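Local coordinates for L-iditol 2-dehydrogenase (PDB 4OH1), which probably oxidises L-iditol or a related polyol at its second carbon with NAD+, as a zinc-binding dehydrogenase, at residues N16-V21 against I52-L57; T8-F13 against E59-T64; T20-E25 against T328-A333; M2-V7 against R126-S131. All blocks are in the same frame, centred on the assembly; numbering follows the deposited sequence.

All four contacts hang on one hairpin, the antiparallel strands 2-9 and 20-26. Interaction 3 and interaction 4 lie about 10 Å apart between centres and are stitched by the strand pairing itself, Met24 N reaching Gln4 O at 2.9 Å. Interactions 1 and 2, about 7 Å apart between centres, meet through a hydroxyl pair, Thr20 OG1 to Thr8 OG1 at 2.6 Å, where the hairpin leaves the sheet. Interaction 4 comes nearest the zinc whose site includes Cys46, His74, Glu75 and Glu157: the side chain of Phe130 is about 9 Å from the metal, against about 13 Å for that of Leu53 in interaction 1. Interactions 2 and 3 lie away from the metal sites.

Interaction 1 of 4, residues N16-V21 against I52-L57; sequences NTMGTV and ILTGNL
Leu53 and Gly19 meet backbone to backbone at the tight end of this contact. Their CA atoms are only 4.2 Å apart, a closeness that suits a residue without a side chain on the face turned to the helix. Gly19 N gives Leu53 O a weak, bent hydrogen bond of 2.9 Å, with 128° at the hydrogen. Just beyond it the Leu53 isobutyl group lies across the start of the strand: CD2 rests 3.6 Å from Thr20 O, and CD1 and CD2 both touch Val21 CG2, the CD2 contact being 3.8 Å, with the two side chains crossing at about a right angle. Thus the last turn of helix 48-54 docks on the outgoing arm of a beta hairpin, whose turn carries a G1 beta bulge, Asn16 and Thr17 facing Asp12. Tyr338 of helix 330-338 packs on Val21, Leu53 and Thr54. The other end is looser and open to solvent. There the selenium of Met18, a selenomethionine, comes no nearer than 4.2 Å to Thr54 CG2. Thr54 turns its hydroxyl back into its own helix, bonding Thr50 O, and turns this methyl to the Met18 side chain; at Gly55 the chain leaves helical geometry.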
loop_
_atom_site.group_PDB
_atom_site.type_symbol
_atom_site.label_atom_id
_atom_site.label_comp_id
_atom_site.label_asym_id
_atom_site.label_seq_id
_atom_site.Cartn_x
_atom_site.Cartn_y
_atom_site.Cartn_z
ATOM N N ASN A 16 -5.451 -38.275 -31.475
ATOM C CA ASN A 16 -5.041 -38.637 -30.128
ATOM C C ASN A 16 -3.573 -39.072 -29.991
ATOM O O ASN A 16 -3.297 -40.216 -29.623
ATOM C CB ASN A 16 -5.969 -39.709 -29.572
ATOM C CG ASN A 16 -6.261 -39.502 -28.111
ATOM O OD1 ASN A 16 -5.601 -38.714 -27.426
ATOM N ND2 ASN A 16 -7.261 -40.209 -27.621
ATOM N N THR A 17 -2.651 -38.154 -30.313
ATOM C CA THR A 17 -1.220 -38.290 -29.994
ATOM C C THR A 17 -0.757 -37.127 -29.111
ATOM O O THR A 17 -1.275 -36.007 -29.187
ATOM C CB THR A 17 -0.331 -38.364 -31.256
ATOM O OG1 THR A 17 -0.760 -37.382 -32.208
ATOM C CG2 THR A 17 -0.408 -39.742 -31.883
HETATM N N MSE A 18 0.219 -37.413 -28.260
HETATM C CA MSE A 18 0.838 -36.396 -27.408
HETATM C C MSE A 18 1.988 -35.674 -28.123
HETATM O O MSE A 18 2.480 -36.116 -29.166
HETATM C CB MSE A 18 1.353 -37.037 -26.112
HETATM C CG MSE A 18 0.267 -37.688 -25.284
HETATM SE SE MSE A 18 -1.097 -36.391 -24.752
HETATM C CE MSE A 18 -2.661 -37.614 -24.720
ATOM N N GLY A 19 2.418 -34.557 -27.535
ATOM C CA GLY A 19 3.554 -33.791 -28.060
ATOM C C GLY A 19 4.876 -34.515 -27.869
ATOM O O GLY A 19 4.987 -35.364 -26.991
ATOM N N THR A 20 5.874 -34.159 -28.676
ATOM C CA THR A 20 7.220 -34.753 -28.583
ATOM C C THR A 20 8.398 -33.753 -28.401
ATOM O O THR A 20 8.328 -32.573 -28.773
ATOM C CB THR A 20 7.491 -35.572 -29.840
ATOM O OG1 THR A 20 7.354 -34.716 -30.982
ATOM C CG2 THR A 20 6.481 -36.688 -29.934
ATOM N N VAL A 21 9.476 -34.232 -27.788
ATOM C CA VAL A 21 10.676 -33.422 -27.576
ATOM C C VAL A 21 11.859 -34.189 -28.093
ATOM O O VAL A 21 12.059 -35.357 -27.724
ATOM C CB VAL A 21 10.898 -33.125 -26.097
ATOM C CG1 VAL A 21 12.234 -32.483 -25.899
ATOM C CG2 VAL A 21 9.812 -32.155 -25.591
ATOM N N ILE A 52 2.172 -27.027 -23.527
ATOM C CA ILE A 52 2.519 -26.998 -24.971
ATOM C C ILE A 52 2.434 -28.404 -25.538
ATOM O O ILE A 52 1.899 -28.631 -26.620
ATOM C CB ILE A 52 3.966 -26.419 -25.238
ATOM C CG1 ILE A 52 4.016 -24.917 -24.895
ATOM C CG2 ILE A 52 4.383 -26.626 -26.691
ATOM C CD1 ILE A 52 5.430 -24.346 -24.701
ATOM N N LEU A 53 2.945 -29.346 -24.765
ATOM C CA LEU A 53 3.158 -30.676 -25.259
ATOM C C LEU A 53 1.897 -31.542 -25.162
ATOM O O LEU A 53 1.484 -32.162 -26.127
ATOM C CB LEU A 53 4.317 -31.309 -24.486
ATOM C CG LEU A 53 5.688 -30.757 -24.881
ATOM C CD1 LEU A 53 6.746 -30.865 -23.733
ATOM C CD2 LEU A 53 6.121 -31.503 -26.128
ATOM N N THR A 54 1.293 -31.562 -23.983
ATOM C CA THR A 54 0.214 -32.489 -23.681
ATOM C C THR A 54 -1.122 -31.743 -23.539
ATOM O O THR A 54 -2.149 -32.335 -23.170
ATOM C CB THR A 54 0.550 -33.275 -22.378
ATOM O OG1 THR A 54 0.781 -32.355 -21.291
ATOM C CG2 THR A 54 1.787 -34.186 -22.599
ATOM N N GLY A 55 -1.106 -30.452 -23.867
ATOM C CA GLY A 55 -2.184 -29.564 -23.481
ATOM C C GLY A 55 -3.093 -29.087 -24.597
ATOM O O GLY A 55 -2.827 -29.257 -25.830
ATOM N N ASN A 56 -4.176 -28.473 -24.111
ATOM C CA ASN A 56 -5.217 -27.911 -24.938
ATOM C C ASN A 56 -4.889 -26.451 -25.131
ATOM O O ASN A 56 -4.799 -25.704 -24.150
ATOM C CB ASN A 56 -6.564 -28.068 -24.249
ATOM C CG ASN A 56 -7.705 -27.673 -25.138
ATOM O OD1 ASN A 56 -8.076 -26.506 -25.216
ATOM N ND2 ASN A 56 -8.269 -28.646 -25.825
ATOM N N LEU A 57 -4.729 -26.052 -26.393
ATOM C CA LEU A 57 -4.046 -24.801 -26.728
ATOM C C LEU A 57 -4.900 -23.648 -27.319
ATOM O O LEU A 57 -4.347 -22.597 -27.605
ATOM C CB LEU A 57 -2.872 -25.120 -27.677
ATOM C CG LEU A 57 -1.879 -26.215 -27.237
ATOM C CD1 LEU A 57 -0.820 -26.460 -28.298
ATOM C CD2 LEU A 57 -1.216 -25.817 -25.931
#

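Interaction 2 of 4, residues T8-F13 against E59-T64; sequences TSIRDF and EMESTT
Glu61 is the first residue of 59-64 to touch 8-13, and it reaches across with its whole side chain. With CG anti to the backbone N (chi1 -158°) and the chain extended beyond it, the carboxylate is carried out to Phe13. OE1 lies at the ring's edge, in its plane, 3.7 Å from Phe13 CD2 and equally near CE2, while the carboxylate plane is turned 41° from the ring. The other oxygen, OE2, stands 4.1 Å from Arg11 O and finds its partner within its own helix, in a salt bridge to Arg65. Nearer the helix, Ile10 CD1 touches Glu61 O at 3.8 Å and Glu61 CG at 4.0 Å. Thr64 closes the walk. Its OG1 sits 3.7 Å from Ile10 CD1, so that this methyl sits against both Glu61 and Thr64, one helical turn apart, the isoleucine and threonine side chains crossing at about a right angle. Arg11 CG, of the same loop as Phe13, lies 3.8 Å above the plane of the Phe13 ring, over its centre, and backs one face. The contact joins the loop beyond strand 2-9 to helix 60-66 at the protein surface, and its chemistry is weakly polar: a carboxylate oxygen meets aromatic C-H groups, whose slight positive polarisation would favour an edge-on approach, and the salt bridge to Arg65 probably offsets the cost of bringing that charge near Arg11 O.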
loop_
_atom_site.group_PDB
_atom_site.type_symbol
_atom_site.label_atom_id
_atom_site.label_comp_id
_atom_site.label_asym_id
_atom_site.label_seq_id
_atom_site.Cartn_x
_atom_site.Cartn_y
_atom_site.Cartn_z
ATOM N N THR A 8 9.067 -30.870 -31.087
ATOM C CA THR A 8 8.869 -31.353 -32.466
ATOM C C THR A 8 7.398 -31.609 -32.863
ATOM O O THR A 8 7.058 -31.499 -34.028
ATOM C CB THR A 8 9.745 -32.605 -32.754
ATOM O OG1 THR A 8 9.614 -33.561 -31.694
ATOM C CG2 THR A 8 11.229 -32.203 -32.871
ATOM N N SER A 9 6.534 -31.924 -31.902
ATOM C CA SER A 9 5.089 -31.926 -32.123
ATOM C C SER A 9 4.357 -31.522 -30.860
ATOM O O SER A 9 4.894 -31.660 -29.766
ATOM C CB SER A 9 4.643 -33.323 -32.516
ATOM O OG SER A 9 4.742 -34.191 -31.395
ATOM N N ILE A 10 3.121 -31.052 -31.007
ATOM C CA ILE A 10 2.245 -30.728 -29.853
ATOM C C ILE A 10 1.035 -31.653 -29.846
ATOM O O ILE A 10 0.866 -32.448 -30.776
ATOM C CB ILE A 10 1.722 -29.270 -29.895
ATOM C CG1 ILE A 10 1.268 -28.933 -31.327
ATOM C CG2 ILE A 10 2.797 -28.280 -29.389
ATOM C CD1 ILE A 10 0.196 -27.880 -31.395
ATOM N N ARG A 11 0.182 -31.542 -28.821
ATOM C CA ARG A 11 -0.972 -32.447 -28.726
ATOM C C ARG A 11 -1.855 -32.368 -29.977
ATOM O O ARG A 11 -2.351 -31.277 -30.295
ATOM C CB ARG A 11 -1.826 -32.156 -27.486
ATOM C CG ARG A 11 -2.973 -33.176 -27.332
ATOM C CD ARG A 11 -3.529 -33.219 -25.917
ATOM N NE ARG A 11 -4.399 -34.376 -25.722
ATOM C CZ ARG A 11 -5.049 -34.656 -24.598
ATOM N NH1 ARG A 11 -4.959 -33.854 -23.550
ATOM N NH2 ARG A 11 -5.803 -35.748 -24.525
ATOM N N ASP A 12 -2.012 -33.512 -30.664
ATOM C CA ASP A 12 -2.902 -33.681 -31.840
ATOM C C ASP A 12 -4.225 -34.325 -31.349
ATOM O O ASP A 12 -4.302 -35.542 -31.161
ATOM C CB ASP A 12 -2.204 -34.547 -32.932
ATOM C CG ASP A 12 -3.014 -34.673 -34.255
ATOM O OD1 ASP A 12 -4.120 -34.101 -34.376
ATOM O OD2 ASP A 12 -2.532 -35.366 -35.189
ATOM N N PHE A 13 -5.248 -33.498 -31.113
ATOM C CA PHE A 13 -6.547 -33.987 -30.653
ATOM C C PHE A 13 -7.282 -34.817 -31.717
ATOM O O PHE A 13 -7.912 -35.788 -31.344
ATOM C CB PHE A 13 -7.428 -32.842 -30.167
ATOM C CG PHE A 13 -6.951 -32.206 -28.889
ATOM C CD1 PHE A 13 -7.153 -32.842 -27.666
ATOM C CD2 PHE A 13 -6.315 -30.954 -28.905
ATOM C CE1 PHE A 13 -6.729 -32.244 -26.461
ATOM C CE2 PHE A 13 -5.876 -30.333 -27.712
ATOM C CZ PHE A 13 -6.084 -30.980 -26.484
ATOM N N GLU A 59 -7.160 -21.101 -29.840
ATOM C CA GLU A 59 -6.908 -20.560 -31.219
ATOM C C GLU A 59 -5.397 -20.482 -31.499
ATOM O O GLU A 59 -4.934 -20.528 -32.658
ATOM C CB GLU A 59 -7.552 -19.174 -31.399
HETATM N N MSE A 60 -4.663 -20.357 -30.390
HETATM C CA MSE A 60 -3.207 -20.502 -30.295
HETATM C C MSE A 60 -2.603 -21.810 -30.828
HETATM O O MSE A 60 -1.407 -21.881 -31.129
HETATM C CB MSE A 60 -2.814 -20.376 -28.819
HETATM C CG MSE A 60 -2.638 -18.969 -28.361
HETATM SE SE MSE A 60 -1.076 -18.340 -29.293
HETATM C CE MSE A 60 0.350 -19.055 -28.100
ATOM N N GLU A 61 -3.420 -22.849 -30.916
ATOM C CA GLU A 61 -2.945 -24.151 -31.349
ATOM C C GLU A 61 -2.428 -24.180 -32.797
ATOM O O GLU A 61 -1.502 -24.934 -33.111
ATOM C CB GLU A 61 -4.054 -25.185 -31.165
ATOM C CG GLU A 61 -3.546 -26.598 -31.078
ATOM C CD GLU A 61 -4.653 -27.586 -31.096
ATOM O OE1 GLU A 61 -5.472 -27.563 -30.144
ATOM O OE2 GLU A 61 -4.700 -28.377 -32.059
ATOM N N SER A 62 -3.017 -23.383 -33.682
ATOM C CA SER A 62 -2.593 -23.414 -35.081
ATOM C C SER A 62 -1.284 -22.692 -35.273
ATOM O O SER A 62 -0.406 -23.129 -36.031
ATOM C CB SER A 62 -3.645 -22.781 -35.968
ATOM O OG SER A 62 -4.545 -23.780 -36.378
ATOM N N THR A 63 -1.185 -21.567 -34.575
ATOM C CA THR A 63 -0.024 -20.696 -34.639
ATOM C C THR A 63 1.269 -21.477 -34.229
ATOM O O THR A 63 2.216 -21.540 -35.027
ATOM C CB THR A 63 -0.290 -19.350 -33.814
ATOM O OG1 THR A 63 -0.617 -19.651 -32.451
ATOM C CG2 THR A 63 -1.469 -18.526 -34.393
ATOM N N THR A 64 1.267 -22.114 -33.043
ATOM C CA THR A 64 2.432 -22.876 -32.507
ATOM C C THR A 64 2.912 -24.007 -33.435
ATOM O O THR A 64 4.119 -24.122 -33.698
ATOM C CB THR A 64 2.169 -23.480 -31.069
ATOM O OG1 THR A 64 0.954 -24.228 -31.074
ATOM C CG2 THR A 64 2.047 -22.406 -30.006
#

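Interaction 3 of 4, residues T20-E25 against T328-A333; sequences TVDMME and TNYKQA
Tyr330 and Met23 supply the direct hydrogen bond: Met23 N donates to Tyr330 OH at 2.9 Å, with 156° at the hydrogen. Strand 20-26 is an edge strand of its sheet within this chain. Thr20, Asp22 and Met24 bond to strand 2-9, whereas the Met23 N-H looks the other way and is met by the phenol. The same oxygen also takes a weak bond of 3.3 Å from Lys331 NZ. Water extends the polar network: one molecule donates to Val21 O at 2.7 Å and accepts from Lys331 NZ. The charged groups stay further apart. Asp22 OD1 lies 4.5 Å from Lys331 NZ, beyond a salt bridge, while OD2 is bonded to Thr8 OG1. Apolar packing adds to this. Met23, a selenomethionine swung away from its own N (chi1 -174°), bends at its last torsion so that CE lies 3.9 Å from Tyr330 CD1, and its CB is 3.7 Å from CE1. At the ring's edge, in its plane, Val21 O lies 3.5 Å from Tyr330 CE2; Lys331 CG rests over one face, toward the rim. Helix 330-338 links the parallel strands 321-326 and 344-348 as a beta-alpha-beta crossover; here its first turn packs on strand 20-26 of the N-terminal hairpin, so the two chain ends build one domain, as in the catalytic domain of medium-chain zinc dehydrogenases.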
loop_
_atom_site.group_PDB
_atom_site.type_symbol
_atom_site.label_atom_id
_atom_site.label_comp_id
_atom_site.label_asym_id
_atom_site.label_seq_id
_atom_site.Cartn_x
_atom_site.Cartn_y
_atom_site.Cartn_z
ATOM N N THR A 20 5.874 -34.159 -28.676
ATOM C CA THR A 20 7.220 -34.753 -28.583
ATOM C C THR A 20 8.398 -33.753 -28.401
ATOM O O THR A 20 8.328 -32.573 -28.773
ATOM C CB THR A 20 7.491 -35.572 -29.840
ATOM O OG1 THR A 20 7.354 -34.716 -30.982
ATOM C CG2 THR A 20 6.481 -36.688 -29.934
ATOM N N VAL A 21 9.476 -34.232 -27.788
ATOM C CA VAL A 21 10.676 -33.422 -27.576
ATOM C C VAL A 21 11.859 -34.189 -28.093
ATOM O O VAL A 21 12.059 -35.357 -27.724
ATOM C CB VAL A 21 10.898 -33.125 -26.097
ATOM C CG1 VAL A 21 12.234 -32.483 -25.899
ATOM C CG2 VAL A 21 9.812 -32.155 -25.591
ATOM N N ASP A 22 12.662 -33.537 -28.913
ATOM C CA ASP A 22 13.767 -34.268 -29.501
ATOM C C ASP A 22 15.000 -33.445 -29.552
ATOM O O ASP A 22 14.930 -32.259 -29.744
ATOM C CB ASP A 22 13.416 -34.709 -30.905
ATOM C CG ASP A 22 12.302 -35.694 -30.933
ATOM O OD1 ASP A 22 12.524 -36.796 -30.415
ATOM O OD2 ASP A 22 11.274 -35.401 -31.590
HETATM N N MSE A 23 16.133 -34.095 -29.392
HETATM C CA MSE A 23 17.394 -33.388 -29.513
HETATM C C MSE A 23 17.771 -33.214 -30.971
HETATM O O MSE A 23 17.665 -34.159 -31.739
HETATM C CB MSE A 23 18.498 -34.159 -28.831
HETATM C CG MSE A 23 19.772 -33.385 -28.808
HETATM SE SE MSE A 23 21.162 -34.513 -28.036
HETATM C CE MSE A 23 20.807 -34.362 -26.120
HETATM N N MSE A 24 18.218 -32.028 -31.347
HETATM C CA MSE A 24 18.744 -31.762 -32.705
HETATM C C MSE A 24 20.093 -31.112 -32.564
HETATM O O MSE A 24 20.516 -30.769 -31.447
HETATM C CB MSE A 24 17.807 -30.865 -33.530
HETATM C CG MSE A 24 16.416 -31.400 -33.625
HETATM SE SE MSE A 24 14.966 -30.267 -34.401
HETATM C CE MSE A 24 15.235 -30.602 -36.331
ATOM N N GLU A 25 20.814 -30.973 -33.670
ATOM C CA GLU A 25 22.038 -30.188 -33.613
ATOM C C GLU A 25 21.710 -28.727 -33.913
ATOM O O GLU A 25 20.803 -28.411 -34.672
ATOM C CB GLU A 25 23.181 -30.719 -34.490
ATOM C CG GLU A 25 24.543 -30.061 -34.026
ATOM C CD GLU A 25 25.570 -31.032 -33.389
ATOM O OE1 GLU A 25 26.374 -31.584 -34.196
ATOM O OE2 GLU A 25 25.595 -31.203 -32.116
ATOM N N THR A 328 21.893 -36.012 -21.673
ATOM C CA THR A 328 21.972 -37.231 -22.463
ATOM C C THR A 328 20.718 -38.057 -22.282
ATOM O O THR A 328 20.228 -38.663 -23.233
ATOM C CB THR A 328 23.198 -38.064 -22.039
ATOM O OG1 THR A 328 24.365 -37.266 -22.199
ATOM C CG2 THR A 328 23.352 -39.285 -22.883
ATOM N N ASN A 329 20.206 -38.104 -21.058
ATOM C CA ASN A 329 19.015 -38.915 -20.755
ATOM C C ASN A 329 17.737 -38.119 -20.746
ATOM O O ASN A 329 16.834 -38.450 -19.988
ATOM C CB ASN A 329 19.181 -39.578 -19.394
ATOM C CG ASN A 329 20.287 -40.579 -19.401
ATOM O OD1 ASN A 329 20.647 -41.057 -20.447
ATOM N ND2 ASN A 329 20.856 -40.884 -18.254
ATOM N N TYR A 330 17.669 -37.080 -21.575
ATOM C CA TYR A 330 16.519 -36.214 -21.597
ATOM C C TYR A 330 15.238 -36.968 -21.875
ATOM O O TYR A 330 14.160 -36.544 -21.446
ATOM C CB TYR A 330 16.646 -35.100 -22.651
ATOM C CG TYR A 330 16.442 -35.529 -24.094
ATOM C CD1 TYR A 330 17.493 -36.075 -24.825
ATOM C CD2 TYR A 330 15.223 -35.365 -24.725
ATOM C CE1 TYR A 330 17.340 -36.485 -26.143
ATOM C CE2 TYR A 330 15.066 -35.746 -26.050
ATOM C CZ TYR A 330 16.150 -36.302 -26.753
ATOM O OH TYR A 330 16.004 -36.684 -28.039
ATOM N N LYS A 331 15.328 -38.050 -22.621
ATOM C CA LYS A 331 14.130 -38.770 -22.933
ATOM C C LYS A 331 13.455 -39.261 -21.664
ATOM O O LYS A 331 12.249 -39.151 -21.565
ATOM C CB LYS A 331 14.361 -39.868 -23.986
ATOM C CG LYS A 331 14.303 -39.273 -25.408
ATOM C CD LYS A 331 13.930 -40.296 -26.439
ATOM C CE LYS A 331 15.079 -40.768 -27.385
ATOM N NZ LYS A 331 15.217 -39.827 -28.550
ATOM N N GLN A 332 14.204 -39.748 -20.685
ATOM C CA GLN A 332 13.585 -40.182 -19.423
ATOM C C GLN A 332 13.014 -39.012 -18.643
ATOM O O GLN A 332 12.022 -39.166 -17.947
ATOM C CB GLN A 332 14.562 -40.898 -18.523
ATOM C CG GLN A 332 14.812 -42.324 -18.916
ATOM C CD GLN A 332 16.257 -42.718 -18.684
ATOM O OE1 GLN A 332 17.151 -42.329 -19.455
ATOM N NE2 GLN A 332 16.503 -43.459 -17.599
ATOM N N ALA A 333 13.653 -37.852 -18.748
ATOM C CA ALA A 333 13.182 -36.696 -18.042
ATOM C C ALA A 333 11.828 -36.314 -18.515
ATOM O O ALA A 333 10.955 -35.940 -17.721
ATOM C CB ALA A 333 14.129 -35.518 -18.206
HETATM O O HOH W 1 12.595 -38.022 -27.955
#

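Interaction 4 of 4, residues M2-V7 against R126-S131; sequences MRQLFV and RMNGFS
Gln4 and Ser131 form a single beta bridge, their CA atoms 4.2 Å apart, next to which Leu5 N gives Phe130 O a nearly straight hydrogen bond of 2.9 Å (171° at the hydrogen), the donor almost in line with the C=O. Phe130 is the centre of an inverse gamma turn in the loop between strands 124-125 and 133-137 of the GroES-like domain, and this turn presents its carbonyl to strand 2-9. The same oxygen also receives a CA-H...O contact from Gln4 CA, at 3.4 Å, so two neighbouring strand residues grip it. Backbone pairing runs on through Arg3 and Glu132, whose side chains form a salt bridge as well.

Among the side chains, Leu5 and Phe130 meet near their roots, CB to CB at 4.0 Å. The phenyl ring then leads away from the strand, to Phe72 and Ile45, and comes within about 7 Å of the side chains of the zinc ligands His74 and Glu75. Met2, a selenomethionine extended beyond CG, lays its end beside the hydroxyl of Ser131, SE to OG 3.5 Å; that hydroxyl is hydrogen-bonded to Tyr133 O. Gln4 runs straight out from its backbone (chi1 177°) and stretches past Ser131 toward Asn128. There the two amide planes stand 76° apart, and Gln4 NE2 reaches Asn128 OD1 at 3.1 Å in a weak, bent hydrogen bond.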
loop_
_atom_site.group_PDB
_atom_site.type_symbol
_atom_site.label_atom_id
_atom_site.label_comp_id
_atom_site.label_asym_id
_atom_site.label_seq_id
_atom_site.Cartn_x
_atom_site.Cartn_y
_atom_site.Cartn_z
HETATM N N MSE A 2 26.166 -27.656 -31.112
HETATM C CA MSE A 2 25.924 -28.096 -29.755
HETATM C C MSE A 2 24.613 -28.857 -29.676
HETATM O O MSE A 2 23.815 -28.811 -30.602
HETATM C CB MSE A 2 25.774 -26.857 -28.913
HETATM C CG MSE A 2 24.779 -25.939 -29.574
HETATM SE SE MSE A 2 24.069 -24.731 -28.338
HETATM C CE MSE A 2 22.515 -23.947 -29.246
ATOM N N ARG A 3 24.374 -29.497 -28.535
ATOM C CA ARG A 3 23.107 -30.198 -28.268
ATOM C C ARG A 3 21.978 -29.229 -27.820
ATOM O O ARG A 3 22.177 -28.407 -26.954
ATOM C CB ARG A 3 23.328 -31.258 -27.190
ATOM C CG ARG A 3 24.450 -32.233 -27.549
ATOM C CD ARG A 3 24.587 -33.342 -26.546
ATOM N NE ARG A 3 25.002 -32.809 -25.259
ATOM C CZ ARG A 3 24.943 -33.471 -24.104
ATOM N NH1 ARG A 3 24.448 -34.699 -24.043
ATOM N NH2 ARG A 3 25.344 -32.863 -22.993
ATOM N N GLN A 4 20.812 -29.317 -28.435
ATOM C CA GLN A 4 19.658 -28.551 -28.004
ATOM C C GLN A 4 18.395 -29.370 -28.221
ATOM O O GLN A 4 18.321 -30.081 -29.197
ATOM C CB GLN A 4 19.582 -27.253 -28.772
ATOM C CG GLN A 4 18.356 -26.385 -28.446
ATOM C CD GLN A 4 18.463 -24.983 -29.034
ATOM O OE1 GLN A 4 19.392 -24.703 -29.762
ATOM N NE2 GLN A 4 17.528 -24.089 -28.678
ATOM N N LEU A 5 17.405 -29.227 -27.318
ATOM C CA LEU A 5 16.100 -29.866 -27.429
ATOM C C LEU A 5 15.096 -28.921 -28.031
ATOM O O LEU A 5 15.109 -27.757 -27.720
ATOM C CB LEU A 5 15.582 -30.220 -26.051
ATOM C CG LEU A 5 16.576 -31.003 -25.220
ATOM C CD1 LEU A 5 15.966 -31.390 -23.878
ATOM C CD2 LEU A 5 17.043 -32.199 -25.963
ATOM N N PHE A 6 14.196 -29.465 -28.839
ATOM C CA PHE A 6 13.165 -28.711 -29.501
ATOM C C PHE A 6 11.860 -29.453 -29.318
ATOM O O PHE A 6 11.818 -30.696 -29.189
ATOM C CB PHE A 6 13.465 -28.627 -31.002
ATOM C CG PHE A 6 14.668 -27.800 -31.335
ATOM C CD1 PHE A 6 15.954 -28.349 -31.256
ATOM C CD2 PHE A 6 14.530 -26.475 -31.724
ATOM C CE1 PHE A 6 17.078 -27.583 -31.547
ATOM C CE2 PHE A 6 15.662 -25.693 -32.025
ATOM C CZ PHE A 6 16.936 -26.251 -31.927
ATOM N N VAL A 7 10.784 -28.693 -29.305
ATOM C CA VAL A 7 9.453 -29.253 -29.312
ATOM C C VAL A 7 9.228 -29.577 -30.767
ATOM O O VAL A 7 9.241 -28.657 -31.585
ATOM C CB VAL A 7 8.409 -28.220 -28.856
ATOM C CG1 VAL A 7 6.992 -28.770 -29.012
ATOM C CG2 VAL A 7 8.649 -27.853 -27.416
ATOM N N ARG A 126 13.206 -15.217 -25.021
ATOM C CA ARG A 126 14.348 -16.021 -25.441
ATOM C C ARG A 126 14.196 -17.369 -24.739
ATOM O O ARG A 126 14.438 -17.481 -23.533
ATOM C CB ARG A 126 15.682 -15.376 -25.064
ATOM C CG ARG A 126 15.840 -13.896 -25.453
ATOM C CD ARG A 126 16.127 -13.646 -26.952
ATOM N NE ARG A 126 17.330 -14.342 -27.459
ATOM C CZ ARG A 126 18.595 -13.863 -27.557
ATOM N NH1 ARG A 126 18.971 -12.638 -27.179
ATOM N NH2 ARG A 126 19.534 -14.654 -28.054
HETATM N N MSE A 127 13.746 -18.369 -25.503
HETATM C CA MSE A 127 13.396 -19.658 -24.966
HETATM C C MSE A 127 14.410 -20.664 -25.511
HETATM O O MSE A 127 14.107 -21.373 -26.433
HETATM C CB MSE A 127 11.975 -20.087 -25.394
HETATM C CG MSE A 127 10.845 -19.086 -25.231
HETATM SE SE MSE A 127 10.710 -18.402 -23.414
HETATM C CE MSE A 127 8.766 -17.982 -23.212
ATOM N N ASN A 128 15.600 -20.678 -24.940
ATOM C CA ASN A 128 16.616 -21.657 -25.266
ATOM C C ASN A 128 17.214 -22.275 -24.078
ATOM O O ASN A 128 18.349 -22.666 -24.101
ATOM C CB ASN A 128 17.709 -20.989 -26.000
ATOM C CG ASN A 128 17.225 -20.429 -27.246
ATOM O OD1 ASN A 128 16.860 -21.149 -28.168
ATOM N ND2 ASN A 128 17.120 -19.137 -27.277
ATOM N N GLY A 129 16.421 -22.402 -23.030
ATOM C CA GLY A 129 16.875 -23.007 -21.814
ATOM C C GLY A 129 17.442 -24.376 -21.977
ATOM O O GLY A 129 18.414 -24.703 -21.327
ATOM N N PHE A 130 16.838 -25.169 -22.858
ATOM C CA PHE A 130 17.237 -26.548 -23.061
ATOM C C PHE A 130 18.281 -26.700 -24.202
ATOM O O PHE A 130 18.159 -27.505 -25.142
ATOM C CB PHE A 130 15.985 -27.376 -23.304
ATOM C CG PHE A 130 15.118 -27.510 -22.081
ATOM C CD1 PHE A 130 15.611 -28.102 -20.923
ATOM C CD2 PHE A 130 13.802 -27.070 -22.093
ATOM C CE1 PHE A 130 14.815 -28.227 -19.803
ATOM C CE2 PHE A 130 13.013 -27.197 -20.967
ATOM C CZ PHE A 130 13.535 -27.785 -19.820
ATOM N N SER A 131 19.340 -25.930 -24.030
ATOM C CA SER A 131 20.407 -25.777 -24.950
ATOM C C SER A 131 21.706 -25.769 -24.144
ATOM O O SER A 131 21.752 -25.271 -23.059
ATOM C CB SER A 131 20.180 -24.444 -25.638
ATOM O OG SER A 131 21.055 -24.325 -26.675
#